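Enoyl-CoA hydratase (Mycobacterium avium, PDB 3OC7) probably catalyses the reversible addition of water across the double bond of enoyl-CoA thioesters in fatty acid metabolism, as other crotonase-family hydratases do. Local coordinates at residues Val91-Glu96 and Arg243-Asp248; Leu100-Val105 and Arg229-Ala234; Gly122-Val127 and Phe141-Ala146; Ile154-Leu159 and Arg170-Gly175. One frame throughout, in Å; residues are numbered along the deposited sequence.

Contact 1 of 4, residues Val91-Glu96 and Arg243-Asp248; sequences VERARE and RLFVSD
Arg-93 and Phe-245 make a cation-pi contact at the surface, where the guanidinium comes in with one nitrogen leading. NH2 of Arg-93 sits over the centre of the Phe-245 ring, 3.4 Å above its plane and within 4.1 Å of all six ring carbons. CZ of Arg-93 stays 4.8 Å from the ring centroid of Phe-245, close to the ring normal, and the two planes are inclined by 64°, so the cation points into the face and does not lie flat on it. A bend at chi3 (-59°) brings NH2 over the ring. Both residues belong to long helices of the crotonase fold: Arg-93 to helix 86-106, and Phe-245 to the last turn of helix 212-245. Phe-245 also touches Ala-90. Elsewhere the same two helices pack through small side chains, Ala-94 lying against Ala-238 and Ser-241. Arg-95 NE forms a salt bridge with Glu-235 of helix 212-245, while Ser-247 stands at the N-cap of helix 248-259, and its OG also hydrogen-bonds Gln-213 of the second subunit.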
loop_
_atom_site.group_PDB
_atom_site.type_symbol
_atom_site.label_atom_id
_atom_site.label_comp_id
_atom_site.label_asym_id
_atom_site.label_seq_id
_atom_site.Cartn_x
_atom_site.Cartn_y
_atom_site.Cartn_z
ATOM N N VAL A 91 11.772 4.779 28.862
ATOM C CA VAL A 91 11.072 3.533 28.481
ATOM C C VAL A 91 9.572 3.568 28.855
ATOM O O VAL A 91 8.718 3.104 28.082
ATOM C CB VAL A 91 11.812 2.234 28.979
ATOM C CG1 VAL A 91 11.673 2.037 30.504
ATOM C CG2 VAL A 91 11.329 1.009 28.207
ATOM N N GLU A 92 9.246 4.127 30.022
ATOM C CA GLU A 92 7.849 4.283 30.447
ATOM C C GLU A 92 7.083 5.297 29.597
ATOM O O GLU A 92 5.903 5.107 29.297
ATOM C CB GLU A 92 7.759 4.674 31.925
ATOM C CG GLU A 92 7.909 3.513 32.898
ATOM C CD GLU A 92 7.151 2.262 32.473
ATOM O OE1 GLU A 92 5.917 2.318 32.245
ATOM O OE2 GLU A 92 7.798 1.209 32.380
ATOM N N ARG A 93 7.746 6.393 29.208
ATOM C CA ARG A 93 7.128 7.382 28.297
ATOM C C ARG A 93 6.715 6.728 26.955
ATOM O O ARG A 93 5.620 7.001 26.407
ATOM C CB ARG A 93 8.053 8.592 28.032
ATOM C CG ARG A 93 8.167 9.629 29.160
ATOM C CD ARG A 93 8.712 10.964 28.616
ATOM N NE ARG A 93 10.038 10.855 27.995
ATOM C CZ ARG A 93 11.189 10.877 28.667
ATOM N NH1 ARG A 93 11.190 10.995 29.988
ATOM N NH2 ARG A 93 12.340 10.771 28.015
ATOM N N ALA A 94 7.598 5.884 26.418
ATOM C CA ALA A 94 7.315 5.155 25.172
ATOM C C ALA A 94 6.161 4.146 25.300
ATOM O O ALA A 94 5.257 4.137 24.434
ATOM C CB ALA A 94 8.571 4.469 24.650
ATOM N N ARG A 95 6.161 3.350 26.382
ATOM C CA ARG A 95 5.046 2.413 26.661
ATOM C C ARG A 95 3.695 3.149 26.829
ATOM O O ARG A 95 2.658 2.678 26.339
ATOM C CB ARG A 95 5.335 1.503 27.885
ATOM C CG ARG A 95 6.499 0.512 27.720
ATOM C CD ARG A 95 6.559 -0.479 28.902
ATOM N NE ARG A 95 7.783 -1.290 28.908
ATOM C CZ ARG A 95 8.700 -1.292 29.879
ATOM N NH1 ARG A 95 8.552 -0.517 30.950
ATOM N NH2 ARG A 95 9.776 -2.074 29.780
ATOM N N GLU A 96 3.706 4.294 27.501
ATOM C CA GLU A 96 2.519 5.126 27.670
ATOM C C GLU A 96 1.957 5.690 26.339
ATOM O O GLU A 96 0.721 5.752 26.150
ATOM C CB GLU A 96 2.775 6.207 28.740
ATOM C CG GLU A 96 2.790 5.590 30.164
ATOM C CD GLU A 96 3.394 6.483 31.242
ATOM O OE1 GLU A 96 3.800 7.623 30.933
ATOM O OE2 GLU A 96 3.458 6.028 32.416
ATOM N N ARG A 243 17.003 3.547 24.674
ATOM C CA ARG A 243 18.442 3.475 24.342
ATOM C C ARG A 243 18.905 4.686 23.529
ATOM O O ARG A 243 19.972 5.257 23.792
ATOM C CB ARG A 243 18.782 2.187 23.576
ATOM C CG ARG A 243 18.750 0.906 24.397
ATOM C CD ARG A 243 19.514 -0.239 23.705
ATOM N NE ARG A 243 19.001 -0.573 22.373
ATOM C CZ ARG A 243 17.942 -1.350 22.136
ATOM N NH1 ARG A 243 17.249 -1.879 23.141
ATOM N NH2 ARG A 243 17.563 -1.584 20.886
ATOM N N LEU A 244 18.120 5.086 22.527
ATOM C CA LEU A 244 18.495 6.248 21.729
ATOM C C LEU A 244 18.463 7.547 22.555
ATOM O O LEU A 244 19.366 8.381 22.441
ATOM C CB LEU A 244 17.642 6.357 20.455
ATOM C CG LEU A 244 17.790 5.246 19.397
ATOM C CD1 LEU A 244 16.590 5.236 18.434
ATOM C CD2 LEU A 244 19.117 5.360 18.613
ATOM N N PHE A 245 17.442 7.708 23.401
ATOM C CA PHE A 245 17.297 8.932 24.215
ATOM C C PHE A 245 18.528 9.256 25.102
ATOM O O PHE A 245 18.914 10.425 25.239
ATOM C CB PHE A 245 16.012 8.877 25.076
ATOM C CG PHE A 245 15.678 10.189 25.769
ATOM C CD1 PHE A 245 15.002 11.201 25.091
ATOM C CD2 PHE A 245 16.048 10.411 27.093
ATOM C CE1 PHE A 245 14.702 12.412 25.716
ATOM C CE2 PHE A 245 15.757 11.628 27.731
ATOM C CZ PHE A 245 15.077 12.626 27.036
ATOM N N VAL A 246 19.122 8.229 25.707
ATOM C CA VAL A 246 20.244 8.406 26.650
ATOM C C VAL A 246 21.644 8.327 25.997
ATOM O O VAL A 246 22.665 8.398 26.691
ATOM C CB VAL A 246 20.140 7.424 27.874
ATOM C CG1 VAL A 246 18.807 7.590 28.599
ATOM C CG2 VAL A 246 20.365 5.974 27.446
ATOM N N SER A 247 21.687 8.186 24.670
ATOM C CA SER A 247 22.944 8.053 23.916
ATOM C C SER A 247 23.731 9.357 23.780
ATOM O O SER A 247 23.179 10.445 23.962
ATOM C CB SER A 247 22.662 7.490 22.514
ATOM O OG SER A 247 22.027 8.462 21.693
ATOM N N ASP A 248 25.012 9.230 23.422
ATOM C CA ASP A 248 25.898 10.391 23.202
ATOM C C ASP A 248 25.462 11.302 22.047
ATOM O O ASP A 248 25.482 12.531 22.185
ATOM C CB ASP A 248 27.359 9.950 23.001
ATOM C CG ASP A 248 27.977 9.317 24.252
ATOM O OD1 ASP A 248 27.486 9.543 25.382
ATOM O OD2 ASP A 248 28.980 8.585 24.094
#

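Contact 2 of 4, residues Leu100-Val105 and Arg229-Ala234; sequences LMRAIV and RFDRDA. With EDO (1,2-ethanediol), chain B.
Asp-231 OD1 is gripped end-on by both terminal nitrogens of Arg-102, NH1 and NH2, each 3.0 Å from this one oxygen. The acceptor lies in the guanidinium plane, but both nitrogens approach from one face of the carboxylate, 34° out of its plane: NH2 meets the syn side of OD1 and NH1 the anti side. An extended chain from CG to NE carries the charge across to helix 212-245, while NE pairs with Glu-106 on its own helix. On the way the arginine passes Phe-230 in the opposite direction, and its NH1 comes to 3.6 Å from Phe-230 CB. Between the helices, the Phe-230 ring reaches Met-101, whose CB meets its edge in plane, 3.9 Å from Phe-230 CZ, and Arg-102 CB, 3.8 Å from Phe-230 CE2. This is an antiparallel helix-helix contact of the crotonase fold, the axes of segments 100-105 and 229-234 running at 170° and approaching to 12.2 Å. Elsewhere on helix 212-245 a 1,2-ethanediol, probably from the crystallisation liquor, takes a hydrogen bond from Arg-229 NH1 and gives one to Asp-233 OD2. With two N-H groups on one oxygen, the carboxylate of Asp-231 is probably stabilised as the anion, whereas the ring packs mainly on carbons of Met-101, Arg-102 and Leu-157.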
loop_
_atom_site.group_PDB
_atom_site.type_symbol
_atom_site.label_atom_id
_atom_site.label_comp_id
_atom_site.label_asym_id
_atom_site.label_seq_id
_atom_site.Cartn_x
_atom_site.Cartn_y
_atom_site.Cartn_z
ATOM N N LEU A 100 -1.845 4.620 24.670
ATOM C CA LEU A 100 -2.802 5.627 24.212
ATOM C C LEU A 100 -3.237 5.378 22.770
ATOM O O LEU A 100 -4.438 5.416 22.466
ATOM C CB LEU A 100 -2.266 7.060 24.421
ATOM C CG LEU A 100 -3.151 8.213 23.906
ATOM C CD1 LEU A 100 -4.525 8.228 24.607
ATOM C CD2 LEU A 100 -2.398 9.539 24.089
ATOM N N MET A 101 -2.272 5.139 21.891
ATOM C CA MET A 101 -2.599 4.768 20.502
ATOM C C MET A 101 -3.478 3.520 20.424
ATOM O O MET A 101 -4.479 3.484 19.678
ATOM C CB MET A 101 -1.316 4.582 19.666
ATOM C CG MET A 101 -0.474 5.877 19.454
ATOM S SD MET A 101 0.880 5.643 18.251
ATOM C CE MET A 101 1.794 4.285 19.041
ATOM N N ARG A 102 -3.138 2.505 21.214
ATOM C CA ARG A 102 -3.902 1.247 21.254
ATOM C C ARG A 102 -5.372 1.427 21.737
ATOM O O ARG A 102 -6.284 0.768 21.206
ATOM C CB ARG A 102 -3.163 0.154 22.067
ATOM C CG ARG A 102 -3.761 -1.255 21.883
ATOM C CD ARG A 102 -2.900 -2.419 22.421
ATOM N NE ARG A 102 -3.475 -3.702 21.979
ATOM C CZ ARG A 102 -2.795 -4.812 21.717
ATOM N NH1 ARG A 102 -1.467 -4.866 21.860
ATOM N NH2 ARG A 102 -3.463 -5.895 21.316
ATOM N N ALA A 103 -5.597 2.323 22.707
ATOM C CA ALA A 103 -6.959 2.645 23.188
ATOM C C ALA A 103 -7.841 3.225 22.063
ATOM O O ALA A 103 -9.018 2.860 21.920
ATOM C CB ALA A 103 -6.928 3.600 24.398
ATOM N N ILE A 104 -7.258 4.111 21.241
ATOM C CA ILE A 104 -7.974 4.694 20.088
ATOM C C ILE A 104 -8.304 3.573 19.068
ATOM O O ILE A 104 -9.451 3.445 18.604
ATOM C CB ILE A 104 -7.146 5.856 19.417
ATOM C CG1 ILE A 104 -7.005 7.062 20.363
ATOM C CG2 ILE A 104 -7.767 6.278 18.058
ATOM C CD1 ILE A 104 -5.985 8.081 19.908
ATOM N N VAL A 105 -7.308 2.746 18.730
ATOM C CA VAL A 105 -7.481 1.656 17.749
ATOM C C VAL A 105 -8.513 0.577 18.195
ATOM O O VAL A 105 -9.275 0.061 17.339
ATOM C CB VAL A 105 -6.103 1.035 17.340
ATOM C CG1 VAL A 105 -6.279 -0.113 16.349
ATOM C CG2 VAL A 105 -5.204 2.079 16.699
ATOM N N ARG A 229 0.514 -6.006 14.817
ATOM C CA ARG A 229 1.823 -5.316 14.819
ATOM C C ARG A 229 2.202 -4.820 16.231
ATOM O O ARG A 229 3.361 -4.981 16.658
ATOM C CB ARG A 229 1.845 -4.174 13.769
ATOM C CG ARG A 229 3.187 -3.443 13.623
ATOM C CD ARG A 229 3.120 -2.224 12.692
ATOM N NE ARG A 229 2.894 -2.590 11.288
ATOM C CZ ARG A 229 3.841 -2.669 10.355
ATOM N NH1 ARG A 229 5.109 -2.411 10.650
ATOM N NH2 ARG A 229 3.505 -3.002 9.113
ATOM N N PHE A 230 1.233 -4.246 16.957
ATOM C CA PHE A 230 1.417 -3.884 18.378
ATOM C C PHE A 230 1.842 -5.118 19.209
ATOM O O PHE A 230 2.806 -5.049 19.988
ATOM C CB PHE A 230 0.126 -3.283 18.991
ATOM C CG PHE A 230 -0.096 -1.784 18.738
ATOM C CD1 PHE A 230 -0.496 -1.308 17.493
ATOM C CD2 PHE A 230 0.021 -0.859 19.803
ATOM C CE1 PHE A 230 -0.749 0.072 17.287
ATOM C CE2 PHE A 230 -0.230 0.526 19.623
ATOM C CZ PHE A 230 -0.622 0.994 18.357
ATOM N N ASP A 231 1.135 -6.243 19.050
ATOM C CA ASP A 231 1.466 -7.485 19.771
ATOM C C ASP A 231 2.936 -7.923 19.536
ATOM O O ASP A 231 3.639 -8.271 20.493
ATOM C CB ASP A 231 0.512 -8.624 19.366
ATOM C CG ASP A 231 -0.880 -8.498 19.970
ATOM O OD1 ASP A 231 -1.087 -7.747 20.953
ATOM O OD2 ASP A 231 -1.777 -9.201 19.451
ATOM N N ARG A 232 3.384 -7.890 18.276
ATOM C CA ARG A 232 4.755 -8.299 17.906
ATOM C C ARG A 232 5.877 -7.328 18.321
ATOM O O ARG A 232 6.960 -7.787 18.746
ATOM C CB ARG A 232 4.867 -8.545 16.391
ATOM C CG ARG A 232 3.966 -9.623 15.814
ATOM C CD ARG A 232 4.365 -9.959 14.362
ATOM N NE ARG A 232 4.331 -8.800 13.464
ATOM C CZ ARG A 232 3.270 -8.415 12.749
ATOM N NH1 ARG A 232 2.135 -9.095 12.805
ATOM N NH2 ARG A 232 3.350 -7.341 11.969
ATOM N N ASP A 233 5.634 -6.010 18.202
ATOM C CA ASP A 233 6.699 -4.972 18.126
ATOM C C ASP A 233 6.720 -3.867 19.223
ATOM O O ASP A 233 7.747 -3.180 19.386
ATOM C CB ASP A 233 6.671 -4.256 16.749
ATOM C CG ASP A 233 7.039 -5.158 15.575
ATOM O OD1 ASP A 233 7.583 -6.265 15.769
ATOM O OD2 ASP A 233 6.792 -4.725 14.423
ATOM N N ALA A 234 5.624 -3.659 19.962
ATOM C CA ALA A 234 5.560 -2.520 20.901
ATOM C C ALA A 234 6.663 -2.491 21.977
ATOM O O ALA A 234 7.243 -1.422 22.242
ATOM C CB ALA A 234 4.162 -2.426 21.548
HETATM C C1 EDO B . 7.925 -1.811 13.294
HETATM O O1 EDO B . 6.553 -2.219 13.314
HETATM C C2 EDO B . 8.594 -2.260 12.001
HETATM O O2 EDO B . 9.962 -1.828 12.047
#

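Contact 3 of 4, residues Gly122-Val127 and Phe141-Ala146; sequences GGFGLV and FALTEA
The turn from strand 118-120 into helix 123-129 is a glycine-rich element of the crotonase fold; in relatives the start of this helix contributes a backbone N-H to the oxyanion hole that holds the thioester carbonyl. Here the helix sends Phe-124 onto strand 140-142, an outer strand of the small parallel sheet, and onto the loop that follows it. The torsions of Phe-124 (chi1 -84°, chi2 91°) turn the ring so that one face receives Leu-143 while its distal edge meets the strand backbone. Leu-143 CD2 lies 3.8 Å from the centroid of the Phe-124 ring, almost straight above it, in a CH-pi contact. Leu-143 CG sits 3.8 Å from Phe-124 CZ over the same face. At the edge, Phe-124 CE1 is 3.4 Å from Ala-142 O, and Phe-124 CZ is 3.6 Å from the backbone N of Ala-142, which lies in the ring plane. Phe-141 contributes its CB, 3.9 Å from Phe-124 CZ.

Ile-155, Leu-188 and Val-119 add to the apolar surroundings of Phe-124. On the same helix, Val-127 O accepts a hydrogen bond from Arg-166 of the third subunit. No hydrogen bond crosses between the two segments. The C-H of Phe-124 CE1 facing Ala-142 O is probably mildly favourable, but the union rests on apolar and CH-pi packing in a buried place.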
loop_
_atom_site.group_PDB
_atom_site.type_symbol
_atom_site.label_atom_id
_atom_site.label_comp_id
_atom_site.label_asym_id
_atom_site.label_seq_id
_atom_site.Cartn_x
_atom_site.Cartn_y
_atom_site.Cartn_z
ATOM N N GLY A 122 5.700 12.801 18.662
ATOM C CA GLY A 122 4.595 11.974 19.137
ATOM C C GLY A 122 3.221 12.346 18.593
ATOM O O GLY A 122 2.323 11.510 18.559
ATOM N N GLY A 123 3.031 13.620 18.230
ATOM C CA GLY A 123 1.783 14.039 17.570
ATOM C C GLY A 123 1.400 13.209 16.344
ATOM O O GLY A 123 0.213 12.965 16.108
ATOM N N PHE A 124 2.401 12.752 15.578
ATOM C CA PHE A 124 2.185 11.890 14.394
ATOM C C PHE A 124 1.477 10.584 14.786
ATOM O O PHE A 124 0.666 10.048 14.017
ATOM C CB PHE A 124 3.515 11.532 13.708
ATOM C CG PHE A 124 4.032 12.561 12.726
ATOM C CD1 PHE A 124 4.900 13.567 13.154
ATOM C CD2 PHE A 124 3.743 12.470 11.365
ATOM C CE1 PHE A 124 5.423 14.498 12.234
ATOM C CE2 PHE A 124 4.252 13.402 10.426
ATOM C CZ PHE A 124 5.079 14.434 10.873
ATOM N N GLY A 125 1.802 10.059 15.970
ATOM C CA GLY A 125 1.204 8.800 16.449
ATOM C C GLY A 125 -0.296 8.902 16.713
ATOM O O GLY A 125 -1.032 7.956 16.412
ATOM N N LEU A 126 -0.748 10.045 17.252
ATOM C CA LEU A 126 -2.196 10.332 17.379
ATOM C C LEU A 126 -2.904 10.398 16.025
ATOM O O LEU A 126 -3.967 9.762 15.843
ATOM C CB LEU A 126 -2.463 11.638 18.160
ATOM C CG LEU A 126 -2.088 11.707 19.639
ATOM C CD1 LEU A 126 -2.599 13.020 20.267
ATOM C CD2 LEU A 126 -2.587 10.499 20.409
ATOM N N VAL A 127 -2.318 11.150 15.075
ATOM C CA VAL A 127 -2.878 11.248 13.713
ATOM C C VAL A 127 -2.980 9.843 13.068
ATOM O O VAL A 127 -4.018 9.497 12.468
ATOM C CB VAL A 127 -2.041 12.250 12.815
ATOM C CG1 VAL A 127 -2.556 12.269 11.367
ATOM C CG2 VAL A 127 -2.023 13.692 13.421
ATOM N N PHE A 141 3.763 19.494 8.694
ATOM C CA PHE A 141 4.251 18.185 9.159
ATOM C C PHE A 141 5.779 18.052 8.894
ATOM O O PHE A 141 6.244 18.394 7.788
ATOM C CB PHE A 141 3.514 17.052 8.395
ATOM C CG PHE A 141 1.983 17.164 8.401
ATOM C CD1 PHE A 141 1.307 17.966 7.463
ATOM C CD2 PHE A 141 1.220 16.463 9.343
ATOM C CE1 PHE A 141 -0.097 18.074 7.481
ATOM C CE2 PHE A 141 -0.183 16.553 9.355
ATOM C CZ PHE A 141 -0.840 17.357 8.447
ATOM N N ALA A 142 6.566 17.574 9.877
ATOM C CA ALA A 142 8.020 17.289 9.688
ATOM C C ALA A 142 8.546 16.221 10.668
ATOM O O ALA A 142 8.270 16.303 11.871
ATOM C CB ALA A 142 8.856 18.582 9.801
ATOM N N LEU A 143 9.275 15.230 10.147
ATOM C CA LEU A 143 9.894 14.157 10.954
ATOM C C LEU A 143 11.406 14.423 11.062
ATOM O O LEU A 143 12.198 13.884 10.274
ATOM C CB LEU A 143 9.635 12.763 10.324
ATOM C CG LEU A 143 8.182 12.269 10.267
ATOM C CD1 LEU A 143 7.889 11.437 9.003
ATOM C CD2 LEU A 143 7.781 11.484 11.523
ATOM N N THR A 144 11.797 15.258 12.025
ATOM C CA THR A 144 13.205 15.682 12.170
ATOM C C THR A 144 14.031 14.884 13.187
ATOM O O THR A 144 15.127 15.335 13.582
ATOM C CB THR A 144 13.298 17.188 12.497
ATOM O OG1 THR A 144 12.517 17.461 13.668
ATOM C CG2 THR A 144 12.828 18.037 11.297
ATOM N N GLU A 145 13.535 13.708 13.588
ATOM C CA GLU A 145 14.195 12.825 14.576
ATOM C C GLU A 145 15.687 12.560 14.318
ATOM O O GLU A 145 16.509 12.706 15.240
ATOM C CB GLU A 145 13.428 11.488 14.769
ATOM C CG GLU A 145 12.129 11.542 15.614
ATOM C CD GLU A 145 10.901 12.151 14.923
ATOM O OE1 GLU A 145 10.945 12.557 13.739
ATOM O OE2 GLU A 145 9.851 12.217 15.609
ATOM N N ALA A 146 16.048 12.207 13.081
ATOM C CA ALA A 146 17.453 11.887 12.753
ATOM C C ALA A 146 18.392 13.079 12.952
ATOM O O ALA A 146 19.562 12.892 13.305
ATOM C CB ALA A 146 17.578 11.327 11.341
#

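Contact 4 of 4, residues Ile154-Leu159 and Arg170-Gly175; sequences IISLTL and RYYLTG
With CG of Tyr-172 set beside its backbone N (chi1 -86°) and the ring turned to a chi2 of 39°, the phenol of helix 165-174 is thrust toward Ser-156, whose OG likewise lies beside its own backbone N (chi1 -69°). The two hydroxyls meet with Tyr-172 OH 2.9 Å from Ser-156 OG. Ser-156 OG lies in the plane of the tyrosine ring, at its edge, and is also 3.6 Å from Tyr-172 CE2. The serine has a second polar partner: its OG is hydrogen-bonded to the backbone carbonyl of Pro-152. The two bonds form a short chain: Tyr-172 OH donates to Ser-156 OG, which can in turn donate to the Pro-152 carbonyl, so each of these buried hydroxyls has a hydrogen-bond partner.

Leu-159 comes to another part of the ring edge. Its CD1 is 4.2 Å from Tyr-172 CE1 and its CB 3.9 Å from the phenol oxygen of Tyr-172, so the hydroxyl stands between serine and leucine. Across the trimer interface, Leu-221 and Thr-222 of the second subunit pack on Ser-156 and Tyr-172. A bound 1,2-ethanediol lies about 5 Å from the serine side chain. The arrangement ties the short helix 156-159 to helix 165-174 within the crotonase fold, at a place where one subunit of the assembly meets another.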
loop_
_atom_site.group_PDB
_atom_site.type_symbol
_atom_site.label_atom_id
_atom_site.label_comp_id
_atom_site.label_asym_id
_atom_site.label_seq_id
_atom_site.Cartn_x
_atom_site.Cartn_y
_atom_site.Cartn_z
ATOM N N ILE A 154 8.444 4.400 18.204
ATOM C CA ILE A 154 7.088 4.099 18.692
ATOM C C ILE A 154 5.976 4.492 17.702
ATOM O O ILE A 154 4.996 3.726 17.530
ATOM C CB ILE A 154 6.817 4.737 20.082
ATOM C CG1 ILE A 154 7.550 3.924 21.162
ATOM C CG2 ILE A 154 5.266 4.898 20.342
ATOM C CD1 ILE A 154 6.886 2.565 21.532
ATOM N N ILE A 155 6.117 5.650 17.047
ATOM C CA ILE A 155 5.057 6.111 16.129
ATOM C C ILE A 155 4.929 5.253 14.840
ATOM O O ILE A 155 3.896 5.311 14.151
ATOM C CB ILE A 155 5.139 7.628 15.809
ATOM C CG1 ILE A 155 6.414 7.982 15.039
ATOM C CG2 ILE A 155 5.006 8.486 17.090
ATOM C CD1 ILE A 155 6.554 9.472 14.731
ATOM N N SER A 156 5.969 4.457 14.542
ATOM C CA SER A 156 5.953 3.477 13.431
ATOM C C SER A 156 4.796 2.457 13.523
ATOM O O SER A 156 4.334 1.934 12.493
ATOM C CB SER A 156 7.312 2.750 13.285
ATOM O OG SER A 156 8.357 3.614 12.825
ATOM N N LEU A 157 4.321 2.194 14.747
ATOM C CA LEU A 157 3.190 1.273 14.992
ATOM C C LEU A 157 1.895 1.636 14.212
ATOM O O LEU A 157 1.163 0.740 13.772
ATOM C CB LEU A 157 2.881 1.162 16.503
ATOM C CG LEU A 157 3.915 0.453 17.384
ATOM C CD1 LEU A 157 3.612 0.694 18.874
ATOM C CD2 LEU A 157 4.006 -1.039 17.045
ATOM N N THR A 158 1.642 2.947 14.062
ATOM C CA THR A 158 0.492 3.443 13.259
ATOM C C THR A 158 0.864 4.109 11.913
ATOM O O THR A 158 0.009 4.147 11.013
ATOM C CB THR A 158 -0.460 4.386 14.081
ATOM O OG1 THR A 158 0.242 5.568 14.510
ATOM C CG2 THR A 158 -1.113 3.639 15.279
ATOM N N LEU A 159 2.100 4.614 11.758
ATOM C CA LEU A 159 2.543 5.191 10.465
ATOM C C LEU A 159 2.856 4.158 9.374
ATOM O O LEU A 159 2.450 4.331 8.200
ATOM C CB LEU A 159 3.757 6.130 10.642
ATOM C CG LEU A 159 3.566 7.417 11.454
ATOM C CD1 LEU A 159 4.830 8.261 11.341
ATOM C CD2 LEU A 159 2.334 8.201 11.012
ATOM N N ARG A 170 11.396 8.174 2.332
ATOM C CA ARG A 170 11.832 9.555 2.033
ATOM C C ARG A 170 11.799 10.449 3.288
ATOM O O ARG A 170 12.842 10.980 3.709
ATOM C CB ARG A 170 10.981 10.186 0.906
ATOM C CG ARG A 170 11.337 11.662 0.603
ATOM C CD ARG A 170 10.360 12.331 -0.368
ATOM N NE ARG A 170 10.754 13.715 -0.680
ATOM C CZ ARG A 170 10.267 14.404 -1.712
ATOM N NH1 ARG A 170 9.384 13.845 -2.536
ATOM N NH2 ARG A 170 10.663 15.655 -1.927
ATOM N N TYR A 171 10.622 10.593 3.903
ATOM C CA TYR A 171 10.417 11.596 4.956
ATOM C C TYR A 171 11.111 11.245 6.310
ATOM O O TYR A 171 11.559 12.158 7.017
ATOM C CB TYR A 171 8.914 12.003 5.076
ATOM C CG TYR A 171 8.429 12.804 3.856
ATOM C CD1 TYR A 171 8.954 14.072 3.584
ATOM C CD2 TYR A 171 7.486 12.282 2.961
ATOM C CE1 TYR A 171 8.545 14.806 2.447
ATOM C CE2 TYR A 171 7.062 13.025 1.807
ATOM C CZ TYR A 171 7.606 14.280 1.578
ATOM O OH TYR A 171 7.205 15.009 0.467
ATOM N N TYR A 172 11.240 9.952 6.627
ATOM C CA TYR A 172 12.070 9.462 7.768
ATOM C C TYR A 172 13.569 9.863 7.635
ATOM O O TYR A 172 14.248 10.126 8.649
ATOM C CB TYR A 172 11.974 7.911 7.897
ATOM C CG TYR A 172 10.795 7.302 8.711
ATOM C CD1 TYR A 172 9.506 7.841 8.657
ATOM C CD2 TYR A 172 10.968 6.120 9.464
ATOM C CE1 TYR A 172 8.433 7.261 9.370
ATOM C CE2 TYR A 172 9.894 5.541 10.191
ATOM C CZ TYR A 172 8.634 6.111 10.127
ATOM O OH TYR A 172 7.582 5.529 10.846
ATOM N N LEU A 173 14.084 9.899 6.396
ATOM C CA LEU A 173 15.528 10.115 6.157
ATOM C C LEU A 173 15.924 11.557 5.776
ATOM O O LEU A 173 17.041 11.991 6.108
ATOM C CB LEU A 173 16.060 9.094 5.128
ATOM C CG LEU A 173 15.885 7.608 5.499
ATOM C CD1 LEU A 173 16.246 6.687 4.334
ATOM C CD2 LEU A 173 16.665 7.243 6.776
ATOM N N THR A 174 15.032 12.302 5.110
ATOM C CA THR A 174 15.312 13.706 4.716
ATOM C C THR A 174 14.939 14.773 5.760
ATOM O O THR A 174 15.511 15.873 5.750
ATOM C CB THR A 174 14.602 14.106 3.386
ATOM O OG1 THR A 174 13.180 14.201 3.611
ATOM C CG2 THR A 174 14.917 13.134 2.230
ATOM N N GLY A 175 13.954 14.484 6.612
ATOM C CA GLY A 175 13.442 15.493 7.567
ATOM C C GLY A 175 12.708 16.690 6.952
ATOM O O GLY A 175 12.484 17.697 7.643
#

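Contacts 1 and 2 join the same pair of long helices, 86-106 and 212-245, at centres about 17 Å apart, and both use an arginine from the first helix. At the surface, contact 1 spends that charge on an aromatic face; contact 2, partly buried, pairs it with a carboxylate and adds apolar packing around a phenylalanine. Contacts 3 and 4 are buried and adjacent, their centres about 7 Å apart, yet one is almost wholly apolar and the other turns on a hydroxyl pair. Segment 154-159 lies among the rest: Ile-154 packs on Ala-94 of contact 1, Leu-157 on Phe-230 of contact 2, and Ile-155 on Phe-124 of contact 3.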